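PDB 3HK8: uronate isomerase, which probably interconverts hexuronates and their keto forms, such as D-glucuronate and D-fructuronate, in a zinc-containing active site here occupied by a hydroxamate analogue. Local coordinates for residues V141-P146 with A168-P173; M25-F30 with Q352-R357; H49-E54 with E91-V96; A272-G277 with C324-N329. All blocks are in the same frame, centred on the assembly; numbering follows the deposited sequence.

Contact 1: residues V141-P146 with A168-P173; sequences VMTNDP and ALRLDP. With HDL (D-arabinohydroxamic acid), chain C.
R170 turns its side chain toward 141-146 and passes obliquely across T143, so that the methyl CG2 of T143 lies 3.7 Å from R170 NE. The arginine leaves the backbone with CG anti to N and then bends at both chi2 (59°) and chi3 (84°), which swings the guanidinium round to the ligand. There NH2 donates to O1A of the arabinohydroxamate at 2.6 Å, near the guanidinium plane, while NH1 makes a salt bridge, weak in angle, with D172 OD2 at 3.0 Å. NE gives its hydrogen to water 1, which in turn bonds weakly to T143 OG1; the stronger partner of that hydroxyl is the carbonyl of T27. Three edges of one flat group are thus engaged, which probably fixes its rotation.

Nearer the main chain, the backbones meet in a single bridge. N144 N donates to A168 O at 2.9 Å, and R170 N donates to N144 O at 3.0 Å. On one flank A168 CB presses on V141 CG1; on the other, P146 and L169 cross at about a right angle, with P146 CD 3.8 Å from L169 CD1. The D145 carboxylate meets the ring of P173 from the opposing direction, and D145 OD1 accepts from F147 N. This is neighbouring strand ends of an amidohydrolase-type barrel meeting at the substrate pocket, where R170 reads the ligand carboxylate.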
# COMPACT_ATOMS: atom_id res chain seq x y z
N VAL A 141 26.77 32.60 4.27
CA VAL A 141 25.32 32.67 4.13
C VAL A 141 24.76 32.13 5.45
O VAL A 141 25.06 31.00 5.84
CB VAL A 141 24.81 31.83 2.96
CG1 VAL A 141 23.28 31.82 2.94
CG2 VAL A 141 25.35 32.40 1.64
N MET A 142 23.96 32.95 6.12
CA MET A 142 23.35 32.60 7.40
C MET A 142 22.07 31.81 7.16
O MET A 142 21.61 31.68 6.03
CB MET A 142 22.97 33.87 8.19
CG MET A 142 24.08 34.89 8.46
SD MET A 142 23.49 36.37 9.41
CE MET A 142 22.74 37.27 8.14
N THR A 143 21.51 31.30 8.25
CA THR A 143 20.23 30.59 8.23
C THR A 143 19.41 31.50 9.16
O THR A 143 19.64 31.53 10.38
CB THR A 143 20.31 29.18 8.85
OG1 THR A 143 21.10 28.33 8.00
CG2 THR A 143 18.91 28.58 8.98
N ASN A 144 18.47 32.24 8.59
CA ASN A 144 17.67 33.17 9.38
C ASN A 144 16.21 32.75 9.48
O ASN A 144 15.46 32.80 8.50
CB ASN A 144 17.80 34.56 8.76
CG ASN A 144 19.25 34.98 8.59
OD1 ASN A 144 19.92 35.35 9.56
ND2 ASN A 144 19.75 34.88 7.37
N ASP A 145 15.82 32.34 10.68
CA ASP A 145 14.47 31.87 10.96
C ASP A 145 13.64 32.93 11.69
O ASP A 145 13.84 33.17 12.88
CB ASP A 145 14.54 30.58 11.78
CG ASP A 145 13.18 30.07 12.21
OD1 ASP A 145 12.15 30.54 11.67
OD2 ASP A 145 13.14 29.19 13.09
N PRO A 146 12.70 33.57 10.99
CA PRO A 146 11.84 34.60 11.56
C PRO A 146 10.86 34.08 12.62
O PRO A 146 10.14 34.86 13.23
CB PRO A 146 11.11 35.16 10.34
CG PRO A 146 10.95 33.93 9.48
CD PRO A 146 12.33 33.29 9.59
N ALA A 168 19.43 34.21 4.44
CA ALA A 168 18.71 33.13 3.77
C ALA A 168 17.46 32.94 4.65
O ALA A 168 17.57 32.74 5.86
CB ALA A 168 19.55 31.85 3.73
N LEU A 169 16.29 33.03 4.03
CA LEU A 169 15.03 32.90 4.74
C LEU A 169 14.64 31.44 5.01
O LEU A 169 14.15 30.75 4.11
CB LEU A 169 13.93 33.62 3.95
CG LEU A 169 12.48 33.61 4.47
CD1 LEU A 169 12.41 34.20 5.88
CD2 LEU A 169 11.62 34.42 3.51
N ARG A 170 14.86 30.97 6.24
CA ARG A 170 14.53 29.60 6.62
C ARG A 170 13.04 29.53 6.94
O ARG A 170 12.54 30.33 7.73
CB ARG A 170 15.36 29.16 7.82
CG ARG A 170 15.06 27.73 8.29
CD ARG A 170 15.30 26.69 7.19
NE ARG A 170 16.70 26.30 7.12
CZ ARG A 170 17.20 25.16 7.57
NH1 ARG A 170 16.41 24.24 8.13
NH2 ARG A 170 18.50 24.94 7.50
N LEU A 171 12.35 28.55 6.37
CA LEU A 171 10.90 28.44 6.57
C LEU A 171 10.31 27.16 7.17
O LEU A 171 9.11 26.93 7.05
CB LEU A 171 10.22 28.71 5.22
CG LEU A 171 10.52 30.10 4.65
CD1 LEU A 171 10.06 30.18 3.21
CD2 LEU A 171 9.84 31.16 5.52
N ASP A 172 11.13 26.35 7.83
CA ASP A 172 10.65 25.10 8.43
C ASP A 172 9.33 25.19 9.21
O ASP A 172 8.41 24.41 8.97
CB ASP A 172 11.74 24.50 9.33
CG ASP A 172 12.95 24.02 8.53
OD1 ASP A 172 13.14 24.50 7.39
OD2 ASP A 172 13.72 23.18 9.04
N PRO A 173 9.21 26.14 10.15
CA PRO A 173 7.97 26.27 10.94
C PRO A 173 6.73 26.51 10.09
O PRO A 173 5.66 25.96 10.36
CB PRO A 173 8.27 27.45 11.86
CG PRO A 173 9.77 27.36 12.05
CD PRO A 173 10.23 27.09 10.63
O1A HDL C . 20.16 23.05 8.29
C1 HDL C . 19.81 22.01 8.90
O1B HDL C . 18.62 21.66 9.09
C2 HDL C . 20.90 21.07 9.45
O2 HDL C . 22.15 21.40 8.84
C3 HDL C . 20.97 21.23 11.00
O3 HDL C . 21.45 22.52 11.38
C4 HDL C . 21.88 20.17 11.73
O4 HDL C . 21.51 20.05 13.10
C5 HDL C . 23.40 20.50 11.69
O5 HDL C . 24.06 20.69 12.71
N6 HDL C . 23.97 20.58 10.48
O6 HDL C . 24.22 19.47 9.72
O HOH W 1 18.89 27.21 5.63

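Contact 2: residues M25-F30 with Q352-R357; sequences MHTHLF and QHSDAR. With ZN (zinc ion), chain E; HDL (D-arabinohydroxamic acid), chain C.
The zinc site is built here: H26 and H28, the two histidines of an HxH motif just after strand 22-24, meet D355 from the loop before helix 361-386. H26 NE2 binds zinc at 2.1 Å, and D355 OD1 binds it at 2.0 Å, with H28 NE2 as the third protein ligand. The arabinohydroxamate completes the sphere with carboxylate O1A and hydroxyl O2. H28 and D355 run side by side with ring and carboxylate planes only 15° apart, whereas the H26 ring stands 79° to the same carboxylate; the close approaches of the nitrogens to OD1 come from sharing the zinc.

The second oxygen, D355 OD2, accepts from H353 NE2 at 3.0 Å. That hydrogen lies in the imidazole plane but reaches the carboxylate from above its plane. H353 rests its CD2 edge against H26 O and packs beside the H26 ring, with M25 SD against its CB.

Two backbone bonds tie the loops: D355 N to H26 O, and H28 N to A356 O at 2.7 Å. L29 sets its branched end against A356 CB. R357, extended from CG to NE, lies alongside H28 and donates from NE to ligand O5 at 2.7 Å and from NH2 to O4 at 3.0 Å.

Chelation through O1A and O2 fixes one end of the arabinohydroxamate while R357 grips the other; the metal probably polarises both bound oxygens, and H353 as second-shell residue probably helps to orient the carboxylate that carries it.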
# COMPACT_ATOMS: atom_id res chain seq x y z
N MET A 25 27.88 28.86 1.25
CA MET A 25 26.46 29.10 1.02
C MET A 25 25.41 28.54 1.97
O MET A 25 24.22 28.66 1.73
CB MET A 25 26.10 28.79 -0.44
CG MET A 25 26.59 27.46 -0.97
SD MET A 25 25.58 26.09 -0.43
CE MET A 25 24.14 26.39 -1.36
N HIS A 26 25.86 27.94 3.07
CA HIS A 26 24.94 27.46 4.10
C HIS A 26 25.65 27.21 5.42
O HIS A 26 26.46 26.29 5.54
CB HIS A 26 24.19 26.19 3.70
CG HIS A 26 23.33 25.66 4.81
ND1 HIS A 26 22.35 26.41 5.42
CD2 HIS A 26 23.33 24.46 5.45
CE1 HIS A 26 21.79 25.71 6.39
NE2 HIS A 26 22.37 24.52 6.43
N THR A 27 25.34 28.05 6.40
CA THR A 27 25.92 27.94 7.73
C THR A 27 24.85 28.32 8.75
O THR A 27 23.74 28.71 8.38
CB THR A 27 27.10 28.91 7.95
OG1 THR A 27 26.59 30.23 8.16
CG2 THR A 27 28.05 28.91 6.75
N HIS A 28 25.21 28.21 10.02
CA HIS A 28 24.34 28.57 11.12
C HIS A 28 25.10 29.59 11.95
O HIS A 28 25.04 29.61 13.18
CB HIS A 28 23.99 27.32 11.94
CG HIS A 28 23.17 26.33 11.18
ND1 HIS A 28 21.80 26.43 11.07
CD2 HIS A 28 23.53 25.26 10.43
CE1 HIS A 28 21.35 25.47 10.28
NE2 HIS A 28 22.39 24.75 9.88
N LEU A 29 25.85 30.44 11.25
CA LEU A 29 26.61 31.51 11.87
C LEU A 29 25.81 32.79 11.72
O LEU A 29 24.87 32.84 10.93
CB LEU A 29 27.98 31.66 11.20
CG LEU A 29 28.87 30.42 11.26
CD1 LEU A 29 30.21 30.70 10.59
CD2 LEU A 29 29.06 30.01 12.71
N PHE A 30 26.18 33.82 12.47
CA PHE A 30 25.49 35.09 12.41
C PHE A 30 26.47 36.25 12.42
O PHE A 30 27.57 36.14 12.97
CB PHE A 30 24.54 35.23 13.60
CG PHE A 30 23.38 34.28 13.57
CD1 PHE A 30 22.26 34.55 12.79
CD2 PHE A 30 23.40 33.10 14.32
CE1 PHE A 30 21.17 33.67 12.76
CE2 PHE A 30 22.33 32.21 14.29
CZ PHE A 30 21.21 32.50 13.51
N GLN A 352 30.70 21.91 -1.79
CA GLN A 352 30.57 21.92 -0.35
C GLN A 352 30.08 23.21 0.29
O GLN A 352 30.08 24.28 -0.32
CB GLN A 352 31.93 21.53 0.25
CG GLN A 352 31.96 21.33 1.76
CD GLN A 352 31.13 20.12 2.20
OE1 GLN A 352 29.93 20.04 1.94
NE2 GLN A 352 31.78 19.18 2.88
N HIS A 353 29.64 23.06 1.54
CA HIS A 353 29.20 24.16 2.40
C HIS A 353 29.62 23.64 3.78
O HIS A 353 29.75 22.43 3.96
CB HIS A 353 27.68 24.39 2.32
CG HIS A 353 26.85 23.29 2.91
ND1 HIS A 353 26.43 22.20 2.18
CD2 HIS A 353 26.36 23.12 4.16
CE1 HIS A 353 25.72 21.40 2.95
NE2 HIS A 353 25.66 21.93 4.16
N SER A 354 29.83 24.53 4.74
CA SER A 354 30.28 24.09 6.07
C SER A 354 29.19 23.70 7.05
O SER A 354 29.37 22.78 7.85
CB SER A 354 31.13 25.17 6.72
OG SER A 354 30.31 26.24 7.17
N ASP A 355 28.06 24.40 7.01
CA ASP A 355 26.96 24.15 7.94
C ASP A 355 27.46 24.47 9.35
O ASP A 355 26.95 23.94 10.33
CB ASP A 355 26.53 22.68 7.87
CG ASP A 355 25.03 22.52 7.78
OD1 ASP A 355 24.31 23.17 8.57
OD2 ASP A 355 24.57 21.75 6.92
N ALA A 356 28.47 25.34 9.44
CA ALA A 356 29.05 25.69 10.73
C ALA A 356 28.07 26.29 11.72
O ALA A 356 27.29 27.18 11.38
CB ALA A 356 30.23 26.63 10.53
N ARG A 357 28.12 25.78 12.95
CA ARG A 357 27.27 26.25 14.05
C ARG A 357 28.14 27.08 14.99
O ARG A 357 27.63 27.93 15.72
CB ARG A 357 26.68 25.05 14.82
CG ARG A 357 25.39 24.53 14.23
CD ARG A 357 25.03 23.19 14.83
NE ARG A 357 23.70 22.74 14.44
CZ ARG A 357 22.57 23.17 14.99
NH1 ARG A 357 22.59 24.07 15.97
NH2 ARG A 357 21.41 22.69 14.57
ZN ZN E . 22.31 23.45 8.29
O1A HDL C . 20.16 23.05 8.29
C1 HDL C . 19.81 22.01 8.90
O1B HDL C . 18.62 21.66 9.09
C2 HDL C . 20.90 21.07 9.45
O2 HDL C . 22.15 21.40 8.84
C3 HDL C . 20.97 21.23 11.00
O3 HDL C . 21.45 22.52 11.38
C4 HDL C . 21.88 20.17 11.73
O4 HDL C . 21.51 20.05 13.10
C5 HDL C . 23.40 20.50 11.69
O5 HDL C . 24.06 20.69 12.71
N6 HDL C . 23.97 20.58 10.48
O6 HDL C . 24.22 19.47 9.72
O HOH W 2 29.54 26.81 -0.35
O HOH W 3 26.71 30.86 15.45
O HOH W 4 24.87 28.09 15.79

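Contact 3: residues H49-E54 with E91-V96; sequences HYLVAE and EACRGV. With HDL (D-arabinohydroxamic acid), chain C; CO3 (carbonate ion), chain D.
L51 holds CG anti to its carbonyl carbon (chi1 -65°) and runs on extended (chi2 178°), carrying its two methyls out from helix 49-54 onto the face of helix 91-96. There the leucine forks: CD2 sits 3.6 Å from A92 CB and also touches C93 SG, while CD1 crosses to V96 CG2 at 3.9 Å. E54 points the same way with an extended chain. Its OE2 comes 3.6 Å from A92 CB and its OE1 lies by C93 SG. OE1 is bonded to S90 OG; OE2 takes a hydrogen from water 5, which accepts from A92 N at 3.0 Å, and also pairs with R314 of the second subunit. The buried glutamate's charge is probably balanced by that arginine.

A92, the small residue at the crossing, meets L51, E54 and Y50 CB together. The axes of the short segments approach to 9.8 Å at a signed crossing angle of -127°. No direct hydrogen bond joins the two segments.

H49, out of contact with 91-96, and the far end of the Y50 ring reach the ligand. H49 NE2 donates to ligand O5 at 2.8 Å, with a longer bond to O4, and ND1 donates to a carbonate ion; Y50 OH donates to O6 at 2.8 Å, and Y50 CD1 lies over the rim of one face of the imidazole. A helix packed on a partner helix through Y50, L51 and E54, while its first turn, H49 and Y50, offers polar ends to the ligand, forms a wall of the active site close to the subunit interface.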
# COMPACT_ATOMS: atom_id res chain seq x y z
N HIS A 49 26.88 19.70 18.80
CA HIS A 49 26.05 18.52 19.00
C HIS A 49 26.59 17.23 18.39
O HIS A 49 26.26 16.14 18.86
CB HIS A 49 24.58 18.78 18.59
CG HIS A 49 24.33 18.75 17.12
ND1 HIS A 49 24.16 17.58 16.41
CD2 HIS A 49 24.14 19.76 16.23
CE1 HIS A 49 23.88 17.87 15.15
NE2 HIS A 49 23.86 19.18 15.01
N TYR A 50 27.45 17.34 17.38
CA TYR A 50 28.03 16.14 16.78
C TYR A 50 28.85 15.41 17.85
O TYR A 50 28.92 14.18 17.86
CB TYR A 50 28.96 16.49 15.60
CG TYR A 50 28.28 16.90 14.31
CD1 TYR A 50 27.16 17.72 14.32
CD2 TYR A 50 28.81 16.52 13.07
CE1 TYR A 50 26.58 18.16 13.13
CE2 TYR A 50 28.24 16.95 11.87
CZ TYR A 50 27.13 17.78 11.91
OH TYR A 50 26.57 18.26 10.74
N LEU A 51 29.48 16.17 18.74
CA LEU A 51 30.31 15.58 19.79
C LEU A 51 29.49 15.13 21.00
O LEU A 51 29.92 14.25 21.75
CB LEU A 51 31.42 16.55 20.21
CG LEU A 51 32.44 16.86 19.11
CD1 LEU A 51 33.46 17.87 19.60
CD2 LEU A 51 33.14 15.58 18.69
N VAL A 52 28.33 15.74 21.20
CA VAL A 52 27.47 15.33 22.31
C VAL A 52 27.04 13.90 22.03
O VAL A 52 27.10 13.03 22.91
CB VAL A 52 26.23 16.24 22.41
CG1 VAL A 52 25.25 15.66 23.43
CG2 VAL A 52 26.64 17.65 22.83
N ALA A 53 26.61 13.64 20.80
CA ALA A 53 26.18 12.30 20.41
C ALA A 53 27.31 11.29 20.61
O ALA A 53 27.09 10.20 21.12
CB ALA A 53 25.71 12.30 18.95
N GLU A 54 28.52 11.67 20.21
CA GLU A 54 29.66 10.77 20.33
C GLU A 54 30.07 10.48 21.77
O GLU A 54 30.38 9.34 22.12
CB GLU A 54 30.86 11.32 19.54
CG GLU A 54 30.67 11.21 18.03
CD GLU A 54 31.75 11.92 17.22
OE1 GLU A 54 32.95 11.81 17.58
OE2 GLU A 54 31.40 12.57 16.20
N GLU A 91 35.78 12.21 12.62
CA GLU A 91 35.84 13.43 11.82
C GLU A 91 35.58 14.70 12.64
O GLU A 91 36.28 15.70 12.48
CB GLU A 91 34.83 13.36 10.67
CG GLU A 91 34.70 14.64 9.84
CD GLU A 91 36.01 15.11 9.21
OE1 GLU A 91 36.98 14.31 9.14
OE2 GLU A 91 36.06 16.27 8.76
N ALA A 92 34.59 14.66 13.52
CA ALA A 92 34.28 15.84 14.34
C ALA A 92 35.41 16.16 15.34
O ALA A 92 35.73 17.33 15.54
CB ALA A 92 32.95 15.65 15.07
N CYS A 93 35.99 15.13 15.95
CA CYS A 93 37.08 15.34 16.90
C CYS A 93 38.31 15.85 16.18
O CYS A 93 39.01 16.74 16.68
CB CYS A 93 37.41 14.05 17.65
SG CYS A 93 36.12 13.55 18.81
N ARG A 94 38.58 15.27 15.02
CA ARG A 94 39.70 15.67 14.19
C ARG A 94 39.53 17.15 13.88
O ARG A 94 40.49 17.92 13.91
CB ARG A 94 39.69 14.86 12.88
CG ARG A 94 40.68 15.32 11.82
CD ARG A 94 40.27 14.74 10.46
NE ARG A 94 41.13 15.22 9.38
CZ ARG A 94 40.78 15.25 8.10
NH1 ARG A 94 39.57 14.84 7.73
NH2 ARG A 94 41.63 15.69 7.18
N GLY A 95 38.29 17.54 13.59
CA GLY A 95 37.99 18.93 13.27
C GLY A 95 38.38 19.91 14.37
O GLY A 95 38.90 20.99 14.09
N VAL A 96 38.12 19.55 15.62
CA VAL A 96 38.49 20.41 16.74
C VAL A 96 40.00 20.66 16.74
O VAL A 96 40.45 21.80 16.89
CB VAL A 96 38.10 19.77 18.09
CG1 VAL A 96 38.67 20.61 19.25
CG2 VAL A 96 36.57 19.69 18.21
O1A HDL C . 20.16 23.05 8.29
C1 HDL C . 19.81 22.01 8.90
O1B HDL C . 18.62 21.66 9.09
C2 HDL C . 20.90 21.07 9.45
O2 HDL C . 22.15 21.40 8.84
C3 HDL C . 20.97 21.23 11.00
O3 HDL C . 21.45 22.52 11.38
C4 HDL C . 21.88 20.17 11.73
O4 HDL C . 21.51 20.05 13.10
C5 HDL C . 23.40 20.50 11.69
O5 HDL C . 24.06 20.69 12.71
N6 HDL C . 23.97 20.58 10.48
O6 HDL C . 24.22 19.47 9.72
C CO3 D . 24.39 14.19 15.23
O1 CO3 D . 24.50 12.90 15.20
O2 CO3 D . 25.06 14.88 16.12
O3 CO3 D . 23.60 14.80 14.39
O HOH W 5 32.35 12.71 13.60

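Contact 4: residues A272-G277 with C324-N329; sequences AGDFVG and CWWFMN. With HDL (D-arabinohydroxamic acid), chain C; CO3 (carbonate ion), chain D.
Polar atoms meet ring edges first: D274 OD2 lies in the plane of the W326 indole, 3.3 Å from CH2, and D274 O approaches the rim of F327 at CZ, 3.4 Å away. The aspartate comes across the indole at about a right angle, its carboxylate turned 72° from the ring. Its oxygens have stronger partners, OD2 a salt bridge with K263 and OD1 the amide of R264, while D274 O accepts from K315 of the second subunit.

Apolar contact is slight and direct: V276 CB rests on F327 CD2 at 4.0 Å.

Face contacts occur within 324-329. W326 is sandwiched, with ligand C4 standing 3.6 Å above one face and F327 CZ over the opposite one, both toward the rim. W326 in turn lays its CE3 edge 3.4 Å above W325.

Hydrogen bonds are made by the indole nitrogens. W325 NE1 donates to ligand O2 at 2.9 Å in an almost straight line (177°), and W326 NE1 donates to carbonate O3 at 2.8 Å, at the ring edge, where H49 ND1 also donates to the ion.

Carbonyl and carboxylate oxygens directed at C-H edges should be mildly favourable electrostatically. F327 over one face and the ligand over the other probably fix the tilt of W326, with D274 at its edge, while W325 binds the same hydroxyl that is coordinated to zinc and probably helps fix its direction.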
# COMPACT_ATOMS: atom_id res chain seq x y z
N ALA A 272 21.13 16.81 18.69
CA ALA A 272 21.84 15.59 18.29
C ALA A 272 20.89 14.40 18.18
O ALA A 272 21.33 13.26 18.07
CB ALA A 272 22.94 15.28 19.31
N GLY A 273 19.59 14.67 18.19
CA GLY A 273 18.61 13.60 18.12
C GLY A 273 17.94 13.32 16.78
O GLY A 273 16.96 12.57 16.74
N ASP A 274 18.45 13.90 15.70
CA ASP A 274 17.85 13.68 14.39
C ASP A 274 18.48 12.50 13.64
O ASP A 274 19.68 12.25 13.74
CB ASP A 274 17.93 14.94 13.52
CG ASP A 274 17.19 16.11 14.13
OD1 ASP A 274 16.21 15.87 14.88
OD2 ASP A 274 17.56 17.27 13.85
N PHE A 275 17.65 11.81 12.87
CA PHE A 275 18.05 10.64 12.10
C PHE A 275 17.93 10.94 10.60
O PHE A 275 17.64 12.07 10.19
CB PHE A 275 17.18 9.45 12.53
CG PHE A 275 17.62 8.11 11.99
CD1 PHE A 275 18.97 7.77 11.94
CD2 PHE A 275 16.67 7.17 11.58
CE1 PHE A 275 19.37 6.51 11.49
CE2 PHE A 275 17.06 5.91 11.14
CZ PHE A 275 18.42 5.58 11.10
N VAL A 276 18.14 9.92 9.77
CA VAL A 276 18.09 10.09 8.32
C VAL A 276 17.28 9.00 7.63
O VAL A 276 17.12 7.90 8.16
CB VAL A 276 19.53 10.08 7.76
CG1 VAL A 276 20.23 8.78 8.18
CG2 VAL A 276 19.53 10.20 6.24
N GLY A 277 16.79 9.30 6.43
CA GLY A 277 16.03 8.33 5.66
C GLY A 277 16.14 8.63 4.17
O GLY A 277 16.31 9.78 3.76
N CYS A 324 27.93 18.29 0.93
CA CYS A 324 27.90 16.95 1.49
C CYS A 324 27.37 17.25 2.88
O CYS A 324 28.12 17.56 3.80
CB CYS A 324 29.30 16.36 1.51
SG CYS A 324 30.00 16.31 -0.17
N TRP A 325 26.06 17.19 2.98
CA TRP A 325 25.34 17.54 4.19
C TRP A 325 25.29 16.62 5.40
O TRP A 325 24.94 15.43 5.30
CB TRP A 325 23.90 17.90 3.76
CG TRP A 325 23.00 18.40 4.84
CD1 TRP A 325 23.30 19.27 5.84
CD2 TRP A 325 21.59 18.12 4.97
NE1 TRP A 325 22.18 19.57 6.58
CE2 TRP A 325 21.11 18.88 6.06
CE3 TRP A 325 20.69 17.32 4.25
CZ2 TRP A 325 19.77 18.85 6.47
CZ3 TRP A 325 19.36 17.28 4.65
CH2 TRP A 325 18.92 18.05 5.75
N TRP A 326 25.66 17.19 6.55
CA TRP A 326 25.56 16.52 7.84
C TRP A 326 26.21 15.14 7.93
O TRP A 326 27.44 15.02 8.04
CB TRP A 326 24.06 16.42 8.15
CG TRP A 326 23.63 16.36 9.58
CD1 TRP A 326 24.34 15.92 10.66
CD2 TRP A 326 22.31 16.63 10.06
NE1 TRP A 326 23.54 15.90 11.78
CE2 TRP A 326 22.29 16.34 11.44
CE3 TRP A 326 21.13 17.11 9.45
CZ2 TRP A 326 21.14 16.50 12.23
CZ3 TRP A 326 19.98 17.26 10.23
CH2 TRP A 326 20.00 16.96 11.61
N PHE A 327 25.39 14.09 7.90
CA PHE A 327 25.90 12.72 7.97
C PHE A 327 26.68 12.32 6.71
O PHE A 327 27.34 11.28 6.69
CB PHE A 327 24.74 11.74 8.20
CG PHE A 327 23.92 12.05 9.42
CD1 PHE A 327 24.54 12.21 10.67
CD2 PHE A 327 22.55 12.23 9.33
CE1 PHE A 327 23.78 12.54 11.81
CE2 PHE A 327 21.78 12.56 10.46
CZ PHE A 327 22.41 12.71 11.70
N MET A 328 26.61 13.15 5.67
CA MET A 328 27.35 12.92 4.43
C MET A 328 28.72 13.61 4.51
O MET A 328 29.63 13.32 3.73
CB MET A 328 26.59 13.52 3.22
CG MET A 328 25.24 12.87 2.87
SD MET A 328 25.36 11.21 2.17
CE MET A 328 25.37 10.28 3.67
N ASN A 329 28.86 14.52 5.47
CA ASN A 329 30.10 15.30 5.61
C ASN A 329 31.25 14.58 6.31
O ASN A 329 31.76 15.02 7.33
CB ASN A 329 29.77 16.63 6.33
CG ASN A 329 30.85 17.68 6.13
OD1 ASN A 329 31.60 17.64 5.15
ND2 ASN A 329 30.93 18.63 7.05
O1A HDL C . 20.16 23.05 8.29
C1 HDL C . 19.81 22.01 8.90
O1B HDL C . 18.62 21.66 9.09
C2 HDL C . 20.90 21.07 9.45
O2 HDL C . 22.15 21.40 8.84
C3 HDL C . 20.97 21.23 11.00
O3 HDL C . 21.45 22.52 11.38
C4 HDL C . 21.88 20.17 11.73
O4 HDL C . 21.51 20.05 13.10
C5 HDL C . 23.40 20.50 11.69
O5 HDL C . 24.06 20.69 12.71
N6 HDL C . 23.97 20.58 10.48
O6 HDL C . 24.22 19.47 9.72
C CO3 D . 24.39 14.19 15.23
O1 CO3 D . 24.50 12.90 15.20
O2 CO3 D . 25.06 14.88 16.12
O3 CO3 D . 23.60 14.80 14.39

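All four contacts converge on the one bound ligand. Contact 2 closes the longest loop, and the others are nested inside it in the order 3, 1, 4. Contact 1 joins it through T143 and T27, their centres about 12 Å apart; contact 4 joins it through Q352 and C324, centres about 14 Å apart. Contacts 1 and 4 both reach the mixed sheet, through strands 169-170 and 275-276. Contacts 3 and 4, about 13 Å between centres, meet at Y50 and W326 and both reach the second subunit. Contacts 1 and 3 stay about 11 Å apart at their nearest atoms. Strand-end loops thus supply the metal side of the pocket, and helix 49-55 closes it from beside the interface.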